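Local coordinates for A-type flavoprotein (Giardia intestinalis, PDB 2Q9U) that probably scavenges oxygen for the parasite, as a flavodiiron protein that carries a mu-oxo-diiron centre and flavin mononucleotide and is thought to transfer electrons between them, at residues 35-47 against 224-236. Numbering follows the deposited sequence.
Sequences TDEGSSYNSYFID and KYILSAHGVSWRG. With FEO (mu-oxo-diiron), chain G.
Leu227 lies over one face of the Tyr44 ring, its CD1 4.0 Å from the ring centroid and displaced toward the rim, while its CB backs the phenol carbon CZ. At the rim of the same ring, Ser228 O accepts a hydrogen bond from Tyr44 OH (2.7 Å) and a second from Asn42 ND2 (2.9 Å), the latter arriving from above the carbonyl plane. Ala229 O takes the backbone bond from Asn42 N. His230 uses its two ring nitrogens for different partners: NE2 binds iron FE1 at 2.1 Å, and ND1 donates to Ser40 O (2.8 Å), which lies 26° out of the ring plane, with a weak second bond to Ser39 OG, which is also hydrogen-bonded to His176. Held at NE2 by the iron and at ND1 by this second-shell carbonyl, the ring is fixed in rotation; its rim also meets that of Tyr41, the planes 80° apart. Gly231 N donates to Ser40 OG, and Gly231 O receives the other amide hydrogen of Asn42 (ND2 to O, 2.9 Å). With CG anti to its carbonyl carbon (chi1 -56°), Asn42 turns its amide toward the loop and bridges Ser228 and Gly231; its OD1 accepts from Ser40 OG and Trp19 NE1. Asp89, His90 and Asp171 also bind His230's iron. Strands 39-46 and 225-228 belong to different sheets, joined here at the diiron site of a metallo-beta-lactamase-like domain, where loops at the strand ends supply metal ligands.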
loop_
_atom_site.group_PDB
_atom_site.type_symbol
_atom_site.label_atom_id
_atom_site.label_comp_id
_atom_site.label_asym_id
_atom_site.label_seq_id
_atom_site.Cartn_x
_atom_site.Cartn_y
_atom_site.Cartn_z
ATOM N N THR A 35 -12.488 -0.874 2.845
ATOM C CA THR A 35 -13.514 -1.697 2.217
ATOM C C THR A 35 -12.795 -2.725 1.347
ATOM O O THR A 35 -12.742 -2.566 0.142
ATOM C CB THR A 35 -14.535 -0.859 1.359
ATOM O OG1 THR A 35 -13.830 -0.026 0.434
ATOM C CG2 THR A 35 -15.390 0.024 2.248
ATOM N N ASP A 36 -12.233 -3.767 1.969
ATOM C CA ASP A 36 -11.370 -4.718 1.245
ATOM C C ASP A 36 -12.131 -5.449 0.149
ATOM O O ASP A 36 -11.533 -5.884 -0.845
ATOM C CB ASP A 36 -10.787 -5.765 2.197
ATOM C CG ASP A 36 -9.751 -5.184 3.149
ATOM O OD1 ASP A 36 -9.387 -3.998 3.024
ATOM O OD2 ASP A 36 -9.293 -5.936 4.028
ATOM N N GLU A 37 -13.441 -5.578 0.353
ATOM C CA GLU A 37 -14.321 -6.223 -0.628
ATOM C C GLU A 37 -15.252 -5.294 -1.420
ATOM O O GLU A 37 -16.238 -5.768 -1.965
ATOM C CB GLU A 37 -15.090 -7.368 0.031
ATOM C CG GLU A 37 -14.107 -8.358 0.671
ATOM C CD GLU A 37 -14.767 -9.620 1.124
ATOM O OE1 GLU A 37 -15.497 -10.247 0.329
ATOM O OE2 GLU A 37 -14.539 -9.969 2.291
ATOM N N GLY A 38 -14.895 -4.014 -1.528
ATOM C CA GLY A 38 -15.697 -3.042 -2.285
ATOM C C GLY A 38 -16.984 -2.742 -1.518
ATOM O O GLY A 38 -17.055 -2.974 -0.309
ATOM N N SER A 39 -17.999 -2.219 -2.210
ATOM C CA SER A 39 -19.311 -2.014 -1.591
ATOM C C SER A 39 -20.317 -1.961 -2.730
ATOM O O SER A 39 -19.979 -2.236 -3.875
ATOM C CB SER A 39 -19.308 -0.687 -0.818
ATOM O OG SER A 39 -20.504 -0.498 -0.055
ATOM N N SER A 40 -21.546 -1.578 -2.407
ATOM C CA SER A 40 -22.551 -1.229 -3.424
ATOM C C SER A 40 -23.420 -0.157 -2.805
ATOM O O SER A 40 -23.469 -0.042 -1.575
ATOM C CB SER A 40 -23.393 -2.439 -3.837
ATOM O OG SER A 40 -24.269 -2.858 -2.792
ATOM N N TYR A 41 -24.097 0.619 -3.658
ATOM C CA TYR A 41 -25.067 1.629 -3.244
ATOM C C TYR A 41 -26.364 1.178 -3.888
ATOM O O TYR A 41 -26.562 1.348 -5.090
ATOM C CB TYR A 41 -24.606 3.016 -3.748
ATOM C CG TYR A 41 -23.100 3.166 -3.517
ATOM C CD1 TYR A 41 -22.575 2.988 -2.235
ATOM C CD2 TYR A 41 -22.212 3.467 -4.564
ATOM C CE1 TYR A 41 -21.197 3.085 -1.989
ATOM C CE2 TYR A 41 -20.824 3.577 -4.321
ATOM C CZ TYR A 41 -20.337 3.372 -3.033
ATOM O OH TYR A 41 -18.972 3.427 -2.776
ATOM N N ASN A 42 -27.204 0.536 -3.090
ATOM C CA ASN A 42 -28.410 -0.069 -3.590
ATOM C C ASN A 42 -29.530 0.966 -3.597
ATOM O O ASN A 42 -29.728 1.684 -2.614
ATOM C CB ASN A 42 -28.800 -1.267 -2.733
ATOM C CG ASN A 42 -27.692 -2.317 -2.634
ATOM O OD1 ASN A 42 -26.921 -2.543 -3.579
ATOM N ND2 ASN A 42 -27.625 -2.972 -1.486
ATOM N N SER A 43 -30.218 1.038 -4.735
ATOM C CA SER A 43 -31.383 1.883 -4.941
ATOM C C SER A 43 -32.427 0.947 -5.517
ATOM O O SER A 43 -32.062 -0.020 -6.146
ATOM C CB SER A 43 -31.059 2.970 -5.973
ATOM O OG SER A 43 -32.240 3.689 -6.322
ATOM N N TYR A 44 -33.711 1.248 -5.330
ATOM C CA TYR A 44 -34.760 0.309 -5.753
ATOM C C TYR A 44 -35.840 1.032 -6.544
ATOM O O TYR A 44 -36.163 2.156 -6.224
ATOM C CB TYR A 44 -35.382 -0.400 -4.545
ATOM C CG TYR A 44 -34.336 -1.195 -3.798
ATOM C CD1 TYR A 44 -33.953 -2.463 -4.247
ATOM C CD2 TYR A 44 -33.661 -0.635 -2.710
ATOM C CE1 TYR A 44 -32.941 -3.188 -3.571
ATOM C CE2 TYR A 44 -32.648 -1.338 -2.046
ATOM C CZ TYR A 44 -32.298 -2.610 -2.489
ATOM O OH TYR A 44 -31.305 -3.316 -1.812
ATOM N N PHE A 45 -36.366 0.362 -7.572
ATOM C CA PHE A 45 -37.488 0.890 -8.318
ATOM C C PHE A 45 -38.733 0.052 -8.058
ATOM O O PHE A 45 -38.696 -1.169 -8.226
ATOM C CB PHE A 45 -37.172 0.939 -9.814
ATOM C CG PHE A 45 -38.391 1.223 -10.653
ATOM C CD1 PHE A 45 -38.891 2.525 -10.766
ATOM C CD2 PHE A 45 -39.091 0.169 -11.256
ATOM C CE1 PHE A 45 -40.071 2.779 -11.502
ATOM C CE2 PHE A 45 -40.252 0.417 -11.994
ATOM C CZ PHE A 45 -40.730 1.712 -12.135
ATOM N N ILE A 46 -39.821 0.716 -7.658
ATOM C CA ILE A 46 -41.102 0.063 -7.401
ATOM C C ILE A 46 -42.056 0.350 -8.563
ATOM O O ILE A 46 -42.425 1.509 -8.819
ATOM C CB ILE A 46 -41.741 0.508 -6.074
ATOM C CG1 ILE A 46 -40.745 0.315 -4.925
ATOM C CG2 ILE A 46 -43.059 -0.311 -5.813
ATOM C CD1 ILE A 46 -41.131 1.053 -3.647
ATOM N N ASP A 47 -42.454 -0.714 -9.253
ATOM C CA ASP A 47 -43.353 -0.607 -10.398
ATOM C C ASP A 47 -44.775 -0.527 -9.850
ATOM O O ASP A 47 -45.395 -1.558 -9.587
ATOM C CB ASP A 47 -43.191 -1.852 -11.289
ATOM C CG ASP A 47 -44.137 -1.861 -12.480
ATOM O OD1 ASP A 47 -44.843 -0.851 -12.709
ATOM O OD2 ASP A 47 -44.169 -2.896 -13.188
ATOM N N LYS A 224 -40.954 -9.470 5.659
ATOM C CA LYS A 224 -40.475 -10.654 4.922
ATOM C C LYS A 224 -39.145 -10.379 4.239
ATOM O O LYS A 224 -38.422 -11.314 3.946
ATOM C CB LYS A 224 -41.455 -11.102 3.816
ATOM C CG LYS A 224 -42.834 -11.550 4.328
ATOM C CD LYS A 224 -43.516 -12.563 3.380
ATOM C CE LYS A 224 -43.408 -12.185 1.916
ATOM N NZ LYS A 224 -44.553 -12.697 1.043
ATOM N N TYR A 225 -38.867 -9.108 3.931
ATOM C CA TYR A 225 -37.657 -8.731 3.184
ATOM C C TYR A 225 -37.001 -7.494 3.762
ATOM O O TYR A 225 -37.687 -6.493 4.034
ATOM C CB TYR A 225 -38.011 -8.412 1.710
ATOM C CG TYR A 225 -38.704 -9.558 0.992
ATOM C CD1 TYR A 225 -37.992 -10.709 0.665
ATOM C CD2 TYR A 225 -40.083 -9.506 0.689
ATOM C CE1 TYR A 225 -38.613 -11.788 0.006
ATOM C CE2 TYR A 225 -40.728 -10.588 -0.002
ATOM C CZ TYR A 225 -39.974 -11.721 -0.322
ATOM O OH TYR A 225 -40.552 -12.788 -0.975
ATOM N N ILE A 226 -35.675 -7.535 3.934
ATOM C CA ILE A 226 -34.957 -6.312 4.280
ATOM C C ILE A 226 -34.015 -5.962 3.135
ATOM O O ILE A 226 -33.030 -6.683 2.868
ATOM C CB ILE A 226 -34.180 -6.426 5.613
ATOM C CG1 ILE A 226 -35.131 -6.782 6.768
ATOM C CG2 ILE A 226 -33.464 -5.101 5.909
ATOM C CD1 ILE A 226 -34.365 -7.186 8.072
ATOM N N LEU A 227 -34.363 -4.903 2.420
ATOM C CA LEU A 227 -33.555 -4.453 1.289
ATOM C C LEU A 227 -32.679 -3.303 1.768
ATOM O O LEU A 227 -33.147 -2.206 2.050
ATOM C CB LEU A 227 -34.430 -4.031 0.100
ATOM C CG LEU A 227 -35.493 -4.998 -0.455
ATOM C CD1 LEU A 227 -35.977 -4.531 -1.829
ATOM C CD2 LEU A 227 -35.150 -6.476 -0.462
ATOM N N SER A 228 -31.390 -3.586 1.891
ATOM C CA SER A 228 -30.443 -2.636 2.446
ATOM C C SER A 228 -29.827 -1.785 1.324
ATOM O O SER A 228 -29.878 -2.168 0.180
ATOM C CB SER A 228 -29.322 -3.402 3.171
ATOM O OG SER A 228 -28.382 -2.477 3.716
ATOM N N ALA A 229 -29.218 -0.663 1.684
ATOM C CA ALA A 229 -28.543 0.221 0.707
ATOM C C ALA A 229 -27.049 -0.116 0.478
ATOM O O ALA A 229 -26.418 0.463 -0.396
ATOM C CB ALA A 229 -28.727 1.700 1.085
ATOM N N HIS A 230 -26.512 -1.078 1.224
ATOM C CA HIS A 230 -25.141 -1.578 0.983
ATOM C C HIS A 230 -25.106 -3.105 0.950
ATOM O O HIS A 230 -25.626 -3.764 1.870
ATOM C CB HIS A 230 -24.175 -1.114 2.074
ATOM C CG HIS A 230 -23.902 0.357 2.071
ATOM N ND1 HIS A 230 -23.227 0.994 1.056
ATOM C CD2 HIS A 230 -24.194 1.310 2.987
ATOM C CE1 HIS A 230 -23.136 2.287 1.338
ATOM N NE2 HIS A 230 -23.715 2.498 2.505
ATOM N N GLY A 231 -24.512 -3.663 -0.108
ATOM C CA GLY A 231 -24.233 -5.084 -0.132
ATOM C C GLY A 231 -25.472 -5.891 -0.465
ATOM O O GLY A 231 -26.266 -5.478 -1.318
ATOM N N VAL A 232 -25.643 -7.027 0.209
ATOM C CA VAL A 232 -26.754 -7.923 -0.098
ATOM C C VAL A 232 -27.947 -7.669 0.819
ATOM O O VAL A 232 -27.821 -7.070 1.913
ATOM C CB VAL A 232 -26.361 -9.437 -0.069
ATOM C CG1 VAL A 232 -25.305 -9.720 -1.116
ATOM C CG2 VAL A 232 -25.872 -9.850 1.316
ATOM N N SER A 233 -29.101 -8.111 0.344
ATOM C CA SER A 233 -30.353 -7.956 1.077
ATOM C C SER A 233 -30.759 -9.286 1.710
ATOM O O SER A 233 -30.135 -10.333 1.465
ATOM C CB SER A 233 -31.429 -7.422 0.122
ATOM O OG SER A 233 -31.121 -6.090 -0.198
ATOM N N TRP A 234 -31.804 -9.240 2.537
ATOM C CA TRP A 234 -32.100 -10.298 3.478
ATOM C C TRP A 234 -33.524 -10.838 3.319
ATOM O O TRP A 234 -34.513 -10.069 3.149
ATOM C CB TRP A 234 -31.929 -9.779 4.926
ATOM C CG TRP A 234 -30.579 -9.222 5.222
ATOM C CD1 TRP A 234 -30.168 -7.905 5.109
ATOM C CD2 TRP A 234 -29.438 -9.962 5.674
ATOM N NE1 TRP A 234 -28.831 -7.801 5.449
ATOM C CE2 TRP A 234 -28.363 -9.044 5.800
ATOM C CE3 TRP A 234 -29.215 -11.316 5.970
ATOM C CZ2 TRP A 234 -27.092 -9.430 6.239
ATOM C CZ3 TRP A 234 -27.918 -11.711 6.392
ATOM C CH2 TRP A 234 -26.891 -10.763 6.523
ATOM N N ARG A 235 -33.632 -12.153 3.412
ATOM C CA ARG A 235 -34.895 -12.854 3.451
ATOM C C ARG A 235 -34.745 -14.207 4.214
ATOM O O ARG A 235 -33.704 -14.585 4.556
ATOM C CB ARG A 235 -35.442 -13.052 2.033
ATOM C CG ARG A 235 -34.659 -14.084 1.245
ATOM C CD ARG A 235 -34.924 -14.108 -0.220
ATOM N NE ARG A 235 -33.956 -14.836 -1.009
ATOM C CZ ARG A 235 -34.075 -15.065 -2.298
ATOM N NH1 ARG A 235 -35.112 -14.666 -2.954
ATOM N NH2 ARG A 235 -33.164 -15.709 -2.920
ATOM N N GLY A 236 -35.849 -14.863 4.466
ATOM C CA GLY A 236 -35.850 -16.112 5.174
ATOM C C GLY A 236 -35.019 -16.259 6.424
ATOM O O GLY A 236 -34.876 -15.360 7.190
HETATM FE FE1 FEO G . -24.149 4.353 3.426
HETATM FE FE2 FEO G . -24.508 6.565 6.058
HETATM O O FEO G . -24.347 6.074 4.070
#